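Local coordinates for protein glutamate racemase (Escherichia coli, PDB 2JFN) that belongs to the Asp/Glu/hydantoin racemase family of enzymes and carries glutamic acid and uridine-5'-diphosphate-N-acetylmuramoyl-L-alanine bound in two pockets, at residues P120-T125 with N153-E158; S162-E167 with L180-R185; R188-M193 with Q216-G221. All blocks are in the same frame, centred on the assembly; numbering follows the deposited sequence.

In the fold
Followed from the N terminus, the chain closes three loops in series, none enclosing or crossing another. Contact 1 closes the first, bringing the end of helix 118-124 against the loop that leads into strand 156-161, across a span that holds strand 129-134 and helix 142-150. Contact 2 opens just beyond strand 156-161 and joins helix 163-174 to helix 180-186 over 12 residues. Contact 3 then ties helix 188-191 to the end of helix 211-217, enclosing strand 199-202. Contacts 2 and 3 meet where K184 packs on V217; contacts 1 and 3 meet where E158 lies against W190. All three lie among the helices and loops around the four-stranded parallel sheet 156-161, 129-134, 199-202, 223-225.

Contact 1 (P120-T125 with N153-E158); sequences PAARLT and NECQIE
A122 is the focus of the contact between helix 118-124 and the chain leading into strand 156-161: its methyl group meets both E154 and C155. The CA atoms of A122 and C155 are 6.7 Å apart, the closest CA pair across the contact. On the packed side, A122 CB lies 4.1 Å from C155 SG. This is the more enclosed part, since A122 is buried and C155 partly so. The sulfur is held there by a first torsion of 64°, which sets it between the backbone N and the carbonyl carbon of C155 while the CB of the same residue points toward the helix. T125 completes this side more loosely, with CG2 at 4.5 Å from C155 CB. Its hydroxyl does not serve the contact but hydrogen-bonds to D198.

The solvent side belongs to E154, an exposed residue whose chain bends at chi2 (59°) and curls back to the helix. The shortest distance of the contact falls at this exposed rim, where E154 OE2 comes within 3.3 Å of A122 CB, whereas E154 OE1 lies 3.5 Å from A122 O. Neither approach is a hydrogen bond, and none spans the two segments, so the carboxylate covers the methyl without a polar grip. The buried area is a modest 129 Å².

Beyond the pair, C155 and T125 both touch V130 of strand 129-134, and A121 packs on T199 and V201. The helix thus lies against the four-stranded parallel sheet, beside strand 156-161, one of its two outer strands, which pairs with strand 129-134 through backbone bonds of Q156 and E158.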
loop_
_atom_site.group_PDB
_atom_site.type_symbol
_atom_site.label_atom_id
_atom_site.label_comp_id
_atom_site.label_asym_id
_atom_site.label_seq_id
_atom_site.Cartn_x
_atom_site.Cartn_y
_atom_site.Cartn_z
ATOM N N PRO A 120 4.460 14.298 7.593
ATOM C CA PRO A 120 5.644 14.903 6.976
ATOM C C PRO A 120 5.308 15.906 5.872
ATOM O O PRO A 120 6.029 16.882 5.675
ATOM C CB PRO A 120 6.429 13.693 6.457
ATOM C CG PRO A 120 5.370 12.661 6.227
ATOM C CD PRO A 120 4.477 12.833 7.433
ATOM N N ALA A 121 4.211 15.670 5.158
ATOM C CA ALA A 121 3.811 16.567 4.080
ATOM C C ALA A 121 3.520 17.961 4.625
ATOM O O ALA A 121 3.815 18.963 3.971
ATOM C CB ALA A 121 2.590 16.019 3.365
ATOM N N ALA A 122 2.944 18.016 5.824
ATOM C CA ALA A 122 2.609 19.287 6.460
ATOM C C ALA A 122 3.857 20.094 6.796
ATOM O O ALA A 122 3.820 21.322 6.812
ATOM C CB ALA A 122 1.789 19.040 7.726
ATOM N N ARG A 123 4.960 19.403 7.066
ATOM C CA ARG A 123 6.221 20.067 7.391
ATOM C C ARG A 123 7.026 20.408 6.140
ATOM O O ARG A 123 8.036 21.108 6.222
ATOM C CB ARG A 123 7.092 19.176 8.280
ATOM C CG ARG A 123 6.472 18.778 9.603
ATOM C CD ARG A 123 7.501 18.073 10.470
ATOM N NE ARG A 123 8.616 18.957 10.807
ATOM C CZ ARG A 123 9.714 18.570 11.448
ATOM N NH1 ARG A 123 9.851 17.305 11.823
ATOM N NH2 ARG A 123 10.671 19.448 11.724
ATOM N N LEU A 124 6.589 19.913 4.987
ATOM C CA LEU A 124 7.315 20.153 3.743
ATOM C C LEU A 124 6.694 21.210 2.843
ATOM O O LEU A 124 7.403 21.884 2.095
ATOM C CB LEU A 124 7.459 18.842 2.958
ATOM C CG LEU A 124 8.233 17.708 3.639
ATOM C CD1 LEU A 124 8.182 16.459 2.766
ATOM C CD2 LEU A 124 9.675 18.131 3.886
ATOM N N THR A 125 5.375 21.358 2.914
ATOM C CA THR A 125 4.691 22.326 2.075
ATOM C C THR A 125 5.213 23.741 2.305
ATOM O O THR A 125 5.554 24.116 3.427
ATOM C CB THR A 125 3.160 22.300 2.313
ATOM O OG1 THR A 125 2.523 23.231 1.430
ATOM C CG2 THR A 125 2.824 22.660 3.757
ATOM N N ASN A 153 -2.857 20.967 11.112
ATOM C CA ASN A 153 -3.691 22.064 11.591
ATOM C C ASN A 153 -3.226 23.409 11.032
ATOM O O ASN A 153 -3.998 24.364 10.962
ATOM C CB ASN A 153 -3.660 22.102 13.124
ATOM C CG ASN A 153 -4.685 23.060 13.710
ATOM O OD1 ASN A 153 -4.743 23.253 14.926
ATOM N ND2 ASN A 153 -5.504 23.658 12.850
ATOM N N GLU A 154 -1.963 23.478 10.626
ATOM C CA GLU A 154 -1.403 24.712 10.090
ATOM C C GLU A 154 -1.464 24.843 8.570
ATOM O O GLU A 154 -0.942 25.808 8.006
ATOM C CB GLU A 154 0.044 24.873 10.572
ATOM C CG GLU A 154 0.816 23.563 10.733
ATOM C CD GLU A 154 0.913 22.766 9.444
ATOM O OE1 GLU A 154 1.428 23.311 8.441
ATOM O OE2 GLU A 154 0.477 21.594 9.437
ATOM N N CYS A 155 -2.101 23.882 7.905
ATOM C CA CYS A 155 -2.218 23.925 6.449
ATOM C C CYS A 155 -3.591 23.446 5.998
ATOM O O CYS A 155 -4.302 22.785 6.750
ATOM C CB CYS A 155 -1.131 23.061 5.798
ATOM S SG CYS A 155 -1.252 21.293 6.164
ATOM N N GLN A 156 -3.964 23.786 4.768
ATOM C CA GLN A 156 -5.254 23.371 4.238
ATOM C C GLN A 156 -5.091 22.098 3.416
ATOM O O GLN A 156 -4.201 21.993 2.574
ATOM C CB GLN A 156 -5.871 24.479 3.379
ATOM C CG GLN A 156 -5.102 24.816 2.121
ATOM C CD GLN A 156 -5.821 25.842 1.265
ATOM O OE1 GLN A 156 -6.055 26.975 1.697
ATOM N NE2 GLN A 156 -6.179 25.449 0.045
ATOM N N ILE A 157 -5.965 21.133 3.669
ATOM C CA ILE A 157 -5.910 19.856 2.978
ATOM C C ILE A 157 -6.946 19.724 1.875
ATOM O O ILE A 157 -8.139 19.910 2.101
ATOM C CB ILE A 157 -6.105 18.691 3.971
ATOM C CG1 ILE A 157 -5.017 18.736 5.045
ATOM C CG2 ILE A 157 -6.092 17.360 3.232
ATOM C CD1 ILE A 157 -3.603 18.650 4.506
ATOM N N GLU A 158 -6.472 19.402 0.678
ATOM C CA GLU A 158 -7.341 19.206 -0.472
ATOM C C GLU A 158 -7.422 17.702 -0.704
ATOM O O GLU A 158 -6.454 17.093 -1.157
ATOM C CB GLU A 158 -6.753 19.877 -1.715
ATOM C CG GLU A 158 -6.655 21.389 -1.641
ATOM C CD GLU A 158 -8.005 22.047 -1.445
ATOM O OE1 GLU A 158 -8.964 21.666 -2.151
ATOM O OE2 GLU A 158 -8.106 22.950 -0.590
#

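Contact 2 (S162-E167 with L180-R185)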
loop_
_atom_site.group_PDB
_atom_site.type_symbol
_atom_site.label_atom_id
_atom_site.label_comp_id
_atom_site.label_asym_id
_atom_site.label_seq_id
_atom_site.Cartn_x
_atom_site.Cartn_y
_atom_site.Cartn_z
ATOM N N SER A 162 -10.055 8.606 -5.466
ATOM C CA SER A 162 -10.290 8.043 -6.791
ATOM C C SER A 162 -10.090 6.540 -6.890
ATOM O O SER A 162 -8.964 6.049 -6.836
ATOM C CB SER A 162 -9.384 8.724 -7.822
ATOM O OG SER A 162 -9.501 8.091 -9.087
ATOM N N ALA A 163 -11.189 5.812 -7.055
ATOM C CA ALA A 163 -11.116 4.369 -7.197
ATOM C C ALA A 163 -10.568 4.073 -8.598
ATOM O O ALA A 163 -9.922 3.053 -8.825
ATOM C CB ALA A 163 -12.501 3.759 -7.034
ATOM N N GLU A 164 -10.823 4.983 -9.534
ATOM C CA GLU A 164 -10.352 4.804 -10.901
ATOM C C GLU A 164 -8.824 4.805 -10.980
ATOM O O GLU A 164 -8.223 4.071 -11.769
ATOM C CB GLU A 164 -10.908 5.910 -11.799
ATOM C CG GLU A 164 -10.596 5.700 -13.272
ATOM C CD GLU A 164 -11.211 6.764 -14.163
ATOM O OE1 GLU A 164 -12.080 7.524 -13.679
ATOM O OE2 GLU A 164 -10.829 6.829 -15.352
ATOM N N MET A 165 -8.187 5.633 -10.163
ATOM C CA MET A 165 -6.732 5.686 -10.183
ATOM C C MET A 165 -6.161 4.346 -9.715
ATOM O O MET A 165 -5.113 3.901 -10.190
ATOM C CB MET A 165 -6.234 6.821 -9.292
ATOM C CG MET A 165 -4.791 7.208 -9.578
ATOM S SD MET A 165 -4.242 8.626 -8.608
ATOM C CE MET A 165 -5.035 9.959 -9.469
ATOM N N VAL A 166 -6.854 3.702 -8.781
ATOM C CA VAL A 166 -6.402 2.410 -8.292
ATOM C C VAL A 166 -6.390 1.442 -9.472
ATOM O O VAL A 166 -5.449 0.674 -9.647
ATOM C CB VAL A 166 -7.335 1.860 -7.196
ATOM C CG1 VAL A 166 -6.856 0.481 -6.753
ATOM C CG2 VAL A 166 -7.365 2.818 -6.012
ATOM N N GLU A 167 -7.446 1.495 -10.280
ATOM C CA GLU A 167 -7.565 0.631 -11.448
ATOM C C GLU A 167 -6.490 0.929 -12.482
ATOM O O GLU A 167 -5.996 0.025 -13.154
ATOM C CB GLU A 167 -8.952 0.786 -12.085
ATOM C CG GLU A 167 -10.058 0.124 -11.295
ATOM C CD GLU A 167 -9.736 -1.324 -10.956
ATOM O OE1 GLU A 167 -9.282 -2.070 -11.855
ATOM O OE2 GLU A 167 -9.936 -1.725 -9.788
ATOM N N LEU A 180 -2.955 9.047 -20.003
ATOM C CA LEU A 180 -2.712 10.313 -19.328
ATOM C C LEU A 180 -3.960 11.184 -19.338
ATOM O O LEU A 180 -4.178 11.970 -18.419
ATOM C CB LEU A 180 -1.545 11.055 -19.979
ATOM C CG LEU A 180 -0.188 10.344 -19.922
ATOM C CD1 LEU A 180 0.895 11.273 -20.454
ATOM C CD2 LEU A 180 0.127 9.929 -18.485
ATOM N N ASP A 181 -4.785 11.046 -20.372
ATOM C CA ASP A 181 -6.007 11.833 -20.451
ATOM C C ASP A 181 -6.960 11.451 -19.321
ATOM O O ASP A 181 -7.666 12.300 -18.780
ATOM C CB ASP A 181 -6.697 11.643 -21.807
ATOM C CG ASP A 181 -5.914 12.264 -22.955
ATOM O OD1 ASP A 181 -5.383 13.384 -22.790
ATOM O OD2 ASP A 181 -5.838 11.637 -24.030
ATOM N N ALA A 182 -6.982 10.169 -18.969
ATOM C CA ALA A 182 -7.837 9.697 -17.884
ATOM C C ALA A 182 -7.353 10.325 -16.575
ATOM O O ALA A 182 -8.151 10.748 -15.745
ATOM C CB ALA A 182 -7.780 8.169 -17.795
ATOM N N LEU A 183 -6.035 10.385 -16.401
ATOM C CA LEU A 183 -5.453 10.984 -15.204
ATOM C C LEU A 183 -5.772 12.468 -15.110
ATOM O O LEU A 183 -6.142 12.963 -14.043
ATOM C CB LEU A 183 -3.935 10.809 -15.194
ATOM C CG LEU A 183 -3.357 9.605 -14.455
ATOM C CD1 LEU A 183 -1.831 9.691 -14.498
ATOM C CD2 LEU A 183 -3.852 9.589 -13.006
ATOM N N LYS A 184 -5.617 13.180 -16.223
ATOM C CA LYS A 184 -5.892 14.612 -16.247
ATOM C C LYS A 184 -7.336 14.877 -15.849
ATOM O O LYS A 184 -7.633 15.854 -15.166
ATOM C CB LYS A 184 -5.640 15.185 -17.646
ATOM C CG LYS A 184 -4.183 15.191 -18.061
ATOM C CD LYS A 184 -4.023 15.609 -19.515
ATOM C CE LYS A 184 -2.579 15.477 -19.966
ATOM N NZ LYS A 184 -2.428 15.768 -21.428
ATOM N N ARG A 185 -8.228 14.002 -16.295
ATOM C CA ARG A 185 -9.645 14.137 -15.990
ATOM C C ARG A 185 -9.856 13.961 -14.491
ATOM O O ARG A 185 -10.539 14.757 -13.844
ATOM C CB ARG A 185 -10.444 13.080 -16.760
ATOM C CG ARG A 185 -11.939 13.122 -16.487
ATOM C CD ARG A 185 -12.564 14.419 -16.991
ATOM N NE ARG A 185 -13.925 14.575 -16.484
ATOM C CZ ARG A 185 -14.219 14.830 -15.213
ATOM N NH1 ARG A 185 -13.248 14.963 -14.317
ATOM N NH2 ARG A 185 -15.485 14.934 -14.834
#
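M165, whose side chain crosses to L183, has its backbone N-H donated to S162 OG, N to OG 3.0 Å, with an N-H...O angle of 149°. S162 stands at the N-cap of helix 163-174, and this bond satisfies one of the amide groups of the first turn. The side chain of M165 leaves with CG anti to the backbone N (chi1 -163°), then bends at chi3 to bring its terminal methyl across: M165 CE lies 3.7 Å from L183 CD2. The two side chains cross at about a right angle, and this methyl pair is their closest touch.

Nearer the surface, E164 runs out in an extended chain, and its OE2 reaches 4.1 Å from A182 CB, a van der Waals contact with no hydrogen bond. The two segments bury just 114 Å² between them. I186, further along the second helix, widens the interface by touching S162, E164 and M165.

V166, turned to another side, touches the bound glutamic acid. A helix that starts straight after a strand of a parallel sheet, with a ligand contact near its N-terminal turn, is in keeping with an alpha/beta fold, where binding sites gather at the C-terminal ends of the strands.

Contact 3 (R188-M193 with Q216-G221); sequences RPWLRM and QVLPEG
L191 reaches from helix 188-191 to both V217 and P219, and its conformation explains how one side chain meets two partners. CG stands anti to the carbonyl carbon of L191, and a chi2 of 172° turns the two methyls so that CD1 faces V217 and CD2 faces P219. L191 CD1 is 4.1 Å from V217 CG1. CD2 takes the other side: L191 CD2 lies 3.8 Å from P219 CD and 3.5 Å from V217 O, the shortest approach of the contact. The leucine meets the valine side chain at about a right angle, but runs obliquely to the proline ring. L191 gives up 64 Å² here, the largest share of the 179 Å² buried in all.

V217 presents CG1 by placing it anti to its own backbone N (chi1 177°). The next residue, L218, is the first to leave helical geometry, and from there the chain passes into P219, whose CA is 7.1 Å from the CA of L191.

W190 and L218 form the deeper half. W190 CG lies anti to its carbonyl carbon (chi1 -73°), placing the indole alongside L218, and the two side chains point the same way. L218 CD2 meets the indole at its edge, near the ring plane, 4.1 Å from W190 CE3, so the indole is not stacked on by the leucine. The indole also touches E158 and L160 of strand 156-161, which places this half against the sheet, while L187 packs on V217 and L218.

No hydrogen bond joins the two segments. Methyl groups, a proline ring and an indole edge make up the contact, and the one polar atom approached across the segments, V217 O, is met by the CD2 methyl of L191. Cohesion between them therefore rests on van der Waals and hydrophobic packing.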
loop_
_atom_site.group_PDB
_atom_site.type_symbol
_atom_site.label_atom_id
_atom_site.label_comp_id
_atom_site.label_asym_id
_atom_site.label_seq_id
_atom_site.Cartn_x
_atom_site.Cartn_y
_atom_site.Cartn_z
ATOM N N ARG A 188 -8.571 16.923 -12.792
ATOM C CA ARG A 188 -9.100 18.187 -13.303
ATOM C C ARG A 188 -9.348 19.205 -12.187
ATOM O O ARG A 188 -8.926 20.352 -12.291
ATOM C CB ARG A 188 -10.388 17.946 -14.116
ATOM C CG ARG A 188 -10.793 19.140 -15.004
ATOM C CD ARG A 188 -11.971 18.814 -15.924
ATOM N NE ARG A 188 -13.243 18.728 -15.206
ATOM C CZ ARG A 188 -14.426 18.579 -15.797
ATOM N NH1 ARG A 188 -14.505 18.493 -17.118
ATOM N NH2 ARG A 188 -15.533 18.527 -15.073
ATOM N N PRO A 189 -10.014 18.791 -11.091
ATOM C CA PRO A 189 -10.288 19.708 -9.977
ATOM C C PRO A 189 -9.049 20.487 -9.547
ATOM O O PRO A 189 -9.105 21.702 -9.321
ATOM C CB PRO A 189 -10.767 18.771 -8.872
ATOM C CG PRO A 189 -11.420 17.670 -9.620
ATOM C CD PRO A 189 -10.473 17.428 -10.768
ATOM N N TRP A 190 -7.931 19.777 -9.424
ATOM C CA TRP A 190 -6.676 20.387 -9.011
ATOM C C TRP A 190 -6.042 21.225 -10.110
ATOM O O TRP A 190 -5.483 22.282 -9.841
ATOM C CB TRP A 190 -5.699 19.304 -8.539
ATOM C CG TRP A 190 -6.071 18.718 -7.205
ATOM C CD1 TRP A 190 -7.173 19.018 -6.456
ATOM C CD2 TRP A 190 -5.328 17.747 -6.455
ATOM N NE1 TRP A 190 -7.163 18.297 -5.287
ATOM C CE2 TRP A 190 -6.042 17.508 -5.261
ATOM C CE3 TRP A 190 -4.129 17.057 -6.679
ATOM C CZ2 TRP A 190 -5.597 16.608 -4.290
ATOM C CZ3 TRP A 190 -3.684 16.159 -5.708
ATOM C CH2 TRP A 190 -4.420 15.945 -4.531
ATOM N N LEU A 191 -6.133 20.756 -11.347
ATOM C CA LEU A 191 -5.565 21.494 -12.466
ATOM C C LEU A 191 -6.312 22.804 -12.717
ATOM O O LEU A 191 -5.814 23.673 -13.422
ATOM C CB LEU A 191 -5.582 20.634 -13.733
ATOM C CG LEU A 191 -4.686 19.395 -13.675
ATOM C CD1 LEU A 191 -4.926 18.518 -14.899
ATOM C CD2 LEU A 191 -3.224 19.836 -13.597
ATOM N N ARG A 192 -7.503 22.946 -12.141
ATOM C CA ARG A 192 -8.277 24.176 -12.319
ATOM C C ARG A 192 -8.121 25.145 -11.152
ATOM O O ARG A 192 -8.785 26.182 -11.111
ATOM C CB ARG A 192 -9.762 23.861 -12.509
ATOM C CG ARG A 192 -10.114 23.323 -13.885
ATOM C CD ARG A 192 -11.585 22.946 -13.949
ATOM N NE ARG A 192 -11.998 22.561 -15.296
ATOM C CZ ARG A 192 -13.224 22.146 -15.609
ATOM N NH1 ARG A 192 -14.153 22.055 -14.669
ATOM N NH2 ARG A 192 -13.520 21.836 -16.866
ATOM N N MET A 193 -7.244 24.812 -10.209
ATOM C CA MET A 193 -7.016 25.664 -9.046
ATOM C C MET A 193 -6.028 26.791 -9.338
ATOM O O MET A 193 -5.057 26.605 -10.078
ATOM C CB MET A 193 -6.491 24.831 -7.870
ATOM C CG MET A 193 -7.539 23.965 -7.179
ATOM S SD MET A 193 -6.827 22.976 -5.833
ATOM C CE MET A 193 -6.726 24.188 -4.486
ATOM N N GLN A 216 3.710 13.825 -14.784
ATOM C CA GLN A 216 3.543 14.380 -16.123
ATOM C C GLN A 216 2.267 15.212 -16.195
ATOM O O GLN A 216 2.171 16.157 -16.976
ATOM C CB GLN A 216 3.465 13.265 -17.173
ATOM C CG GLN A 216 4.698 12.386 -17.276
ATOM C CD GLN A 216 4.602 11.394 -18.421
ATOM O OE1 GLN A 216 4.693 11.771 -19.591
ATOM N NE2 GLN A 216 4.404 10.120 -18.093
ATOM N N VAL A 217 1.292 14.858 -15.367
ATOM C CA VAL A 217 0.004 15.537 -15.348
ATOM C C VAL A 217 -0.101 16.666 -14.329
ATOM O O VAL A 217 -0.698 17.703 -14.608
ATOM C CB VAL A 217 -1.135 14.515 -15.081
ATOM C CG1 VAL A 217 -2.480 15.220 -14.990
ATOM C CG2 VAL A 217 -1.156 13.481 -16.184
ATOM N N LEU A 218 0.469 16.462 -13.146
ATOM C CA LEU A 218 0.407 17.469 -12.092
ATOM C C LEU A 218 1.223 18.717 -12.417
ATOM O O LEU A 218 2.241 18.647 -13.110
ATOM C CB LEU A 218 0.897 16.882 -10.762
ATOM C CG LEU A 218 0.057 15.775 -10.109
ATOM C CD1 LEU A 218 0.881 15.103 -9.022
ATOM C CD2 LEU A 218 -1.229 16.356 -9.532
ATOM N N PRO A 219 0.780 19.882 -11.918
ATOM C CA PRO A 219 1.495 21.136 -12.167
ATOM C C PRO A 219 2.952 21.070 -11.731
ATOM O O PRO A 219 3.283 20.475 -10.701
ATOM C CB PRO A 219 0.691 22.168 -11.374
ATOM C CG PRO A 219 -0.013 21.357 -10.335
ATOM C CD PRO A 219 -0.415 20.119 -11.093
ATOM N N GLU A 220 3.816 21.685 -12.528
ATOM C CA GLU A 220 5.250 21.708 -12.265
ATOM C C GLU A 220 5.520 22.044 -10.802
ATOM O O GLU A 220 4.784 22.824 -10.192
ATOM C CB GLU A 220 5.926 22.764 -13.145
ATOM C CG GLU A 220 5.290 22.945 -14.517
ATOM C CD GLU A 220 5.678 24.271 -15.161
ATOM O OE1 GLU A 220 6.878 24.464 -15.452
ATOM O OE2 GLU A 220 4.779 25.125 -15.368
ATOM N N GLY A 221 6.567 21.448 -10.243
ATOM C CA GLY A 221 6.926 21.728 -8.865
ATOM C C GLY A 221 6.174 20.987 -7.774
ATOM O O GLY A 221 6.469 21.179 -6.594
#